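Local coordinates for L-arabinose ABC transporter, periplasmic L-arabinose-binding protein (Burkholderia thailandensis, PDB 4KZK), which probably captures L-arabinose and related sugars such as D-galactose in the periplasm and delivers them to an ABC transporter for uptake, at residues W50-D53 with E54-F57. Sequence-based numbering, arbitrary orientation.
Sequences WFQD and EWRF. With GAL (beta-D-galactopyranose), chain B.
Glu54, Trp55, Arg56 and Phe57 each give their backbone N-H to the carbonyl four residues back, on Trp50, Phe51, Gln52 and Asp53, so 50-57 form two continuous turns of alpha helix; the Glu54 N to Trp50 O bond is 2.9 Å. Near the start of this helix the indole of Trp50 lies between the sugar and Glu54. Beta-D-galactopyranose lies over one face, with C4 3.6 Å from CD1, a CH-pi contact, while CG of Glu54 sits over the rim of the opposite face. With CG anti to the carbonyl carbon (chi1 -76°) and its chain extended beyond, Glu54 reaches back along the helix and sets OE2 3.0 Å from Trp50 NE1; the indole N-H is donated to OD1 of the sugar-binding Asp123. The other Glu54 oxygen, OE1, meets the edge of Phe51 at CD1, 3.2 Å away, the carboxylate turned 83° from the ring. Helix 49-65 is the crossover of a beta-alpha-beta unit between the parallel strands 38-43 and 68-73, and its N-terminal turn faces the cleft between the two lobes of this periplasmic binding protein. Farther from the sugar, Gln52 OE1 meets the edge of the Trp55 ring 3.6 Å from CE3, the amide turned 79° from the ring, while Gln52 NE2 donates to Pro46 O. One water donates to Asp53 OD1 (2.8 Å from its oxygen) and accepts from Arg56 NE, and Ser268 holds Asp53 OD2.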
loop_
_atom_site.group_PDB
_atom_site.type_symbol
_atom_site.label_atom_id
_atom_site.label_comp_id
_atom_site.label_asym_id
_atom_site.label_seq_id
_atom_site.Cartn_x
_atom_site.Cartn_y
_atom_site.Cartn_z
ATOM N N TRP A 50 5.939 5.467 0.647
ATOM C CA TRP A 50 5.871 4.605 -0.540
ATOM C C TRP A 50 5.834 5.422 -1.827
ATOM O O TRP A 50 6.526 5.097 -2.798
ATOM C CB TRP A 50 4.658 3.659 -0.455
ATOM C CG TRP A 50 4.453 2.873 -1.682
ATOM C CD1 TRP A 50 3.499 3.069 -2.643
ATOM C CD2 TRP A 50 5.245 1.786 -2.123
ATOM N NE1 TRP A 50 3.649 2.150 -3.642
ATOM C CE2 TRP A 50 4.718 1.348 -3.348
ATOM C CE3 TRP A 50 6.380 1.140 -1.610
ATOM C CZ2 TRP A 50 5.289 0.293 -4.074
ATOM C CZ3 TRP A 50 6.921 0.101 -2.326
ATOM C CH2 TRP A 50 6.358 -0.327 -3.526
ATOM N N PHE A 51 5.030 6.482 -1.843
ATOM C CA PHE A 51 4.894 7.280 -3.051
ATOM C C PHE A 51 6.107 8.158 -3.269
ATOM O O PHE A 51 6.495 8.417 -4.396
ATOM C CB PHE A 51 3.570 8.064 -3.025
ATOM C CG PHE A 51 2.382 7.170 -3.156
ATOM C CD1 PHE A 51 2.158 6.479 -4.317
ATOM C CD2 PHE A 51 1.523 6.953 -2.102
ATOM C CE1 PHE A 51 1.106 5.588 -4.405
ATOM C CE2 PHE A 51 0.484 6.054 -2.188
ATOM C CZ PHE A 51 0.271 5.389 -3.356
ATOM N N GLN A 52 6.721 8.581 -2.188
ATOM C CA GLN A 52 8.013 9.261 -2.287
ATOM C C GLN A 52 9.053 8.313 -2.907
ATOM O O GLN A 52 9.903 8.723 -3.719
ATOM C CB GLN A 52 8.469 9.792 -0.914
ATOM C CG GLN A 52 7.569 10.901 -0.339
ATOM C CD GLN A 52 7.592 12.206 -1.128
ATOM O OE1 GLN A 52 8.514 12.460 -1.899
ATOM N NE2 GLN A 52 6.568 13.039 -0.940
ATOM N N ASP A 53 8.992 7.034 -2.554
ATOM C CA ASP A 53 9.921 6.056 -3.113
ATOM C C ASP A 53 9.646 5.811 -4.585
ATOM O O ASP A 53 10.589 5.716 -5.382
ATOM C CB ASP A 53 9.857 4.716 -2.373
ATOM C CG ASP A 53 10.390 4.786 -0.955
ATOM O OD1 ASP A 53 11.158 5.714 -0.608
ATOM O OD2 ASP A 53 10.069 3.874 -0.177
ATOM N N GLU A 54 8.374 5.698 -4.959
ATOM C CA GLU A 54 8.041 5.608 -6.392
ATOM C C GLU A 54 8.624 6.780 -7.144
ATOM O O GLU A 54 9.237 6.585 -8.207
ATOM C CB GLU A 54 6.526 5.574 -6.578
ATOM C CG GLU A 54 5.918 4.232 -6.240
ATOM C CD GLU A 54 4.432 4.181 -6.539
ATOM O OE1 GLU A 54 3.826 5.234 -6.762
ATOM O OE2 GLU A 54 3.865 3.054 -6.538
ATOM N N TRP A 55 8.431 7.988 -6.617
ATOM C CA TRP A 55 8.952 9.215 -7.255
ATOM C C TRP A 55 10.465 9.221 -7.412
ATOM O O TRP A 55 10.970 9.664 -8.449
ATOM C CB TRP A 55 8.517 10.465 -6.497
ATOM C CG TRP A 55 7.133 10.991 -6.861
ATOM C CD1 TRP A 55 6.415 10.707 -7.995
ATOM C CD2 TRP A 55 6.372 11.959 -6.139
ATOM N NE1 TRP A 55 5.242 11.419 -8.000
ATOM C CE2 TRP A 55 5.188 12.194 -6.869
ATOM C CE3 TRP A 55 6.576 12.653 -4.946
ATOM C CZ2 TRP A 55 4.227 13.092 -6.449
ATOM C CZ3 TRP A 55 5.606 13.537 -4.522
ATOM C CH2 TRP A 55 4.453 13.759 -5.269
ATOM N N ARG A 56 11.182 8.755 -6.399
ATOM C CA ARG A 56 12.642 8.764 -6.439
ATOM C C ARG A 56 13.116 7.839 -7.561
ATOM O O ARG A 56 14.056 8.173 -8.303
ATOM C CB ARG A 56 13.222 8.336 -5.079
ATOM C CG ARG A 56 14.719 8.080 -5.086
ATOM C CD ARG A 56 15.257 7.926 -3.674
ATOM N NE ARG A 56 14.741 6.755 -2.954
ATOM C CZ ARG A 56 15.391 5.587 -2.798
ATOM N NH1 ARG A 56 16.587 5.370 -3.341
ATOM N NH2 ARG A 56 14.820 4.607 -2.093
ATOM N N PHE A 57 12.478 6.685 -7.704
ATOM C CA PHE A 57 12.853 5.742 -8.766
ATOM C C PHE A 57 12.370 6.169 -10.148
ATOM O O PHE A 57 13.066 5.932 -11.158
ATOM C CB PHE A 57 12.426 4.322 -8.399
ATOM C CG PHE A 57 13.300 3.727 -7.355
ATOM C CD1 PHE A 57 14.611 3.411 -7.671
ATOM C CD2 PHE A 57 12.869 3.539 -6.056
ATOM C CE1 PHE A 57 15.459 2.887 -6.724
ATOM C CE2 PHE A 57 13.731 3.012 -5.092
ATOM C CZ PHE A 57 15.030 2.684 -5.438
HETATM C C1 GAL B . -1.484 1.568 -2.159
HETATM C C2 GAL B . -1.171 2.014 -0.733
HETATM C C3 GAL B . 0.347 2.210 -0.612
HETATM C C4 GAL B . 1.069 0.944 -1.064
HETATM C C5 GAL B . 0.643 0.608 -2.482
HETATM C C6 GAL B . 1.282 -0.685 -2.971
HETATM O O1 GAL B . -2.867 1.278 -2.212
HETATM O O2 GAL B . -1.851 3.224 -0.490
HETATM O O3 GAL B . 0.721 2.566 0.725
HETATM O O4 GAL B . 0.821 -0.120 -0.177
HETATM O O5 GAL B . -0.761 0.391 -2.485
HETATM O O6 GAL B . 0.868 -0.982 -4.294
HETATM O O HOH W 1 12.854 7.752 -1.364
#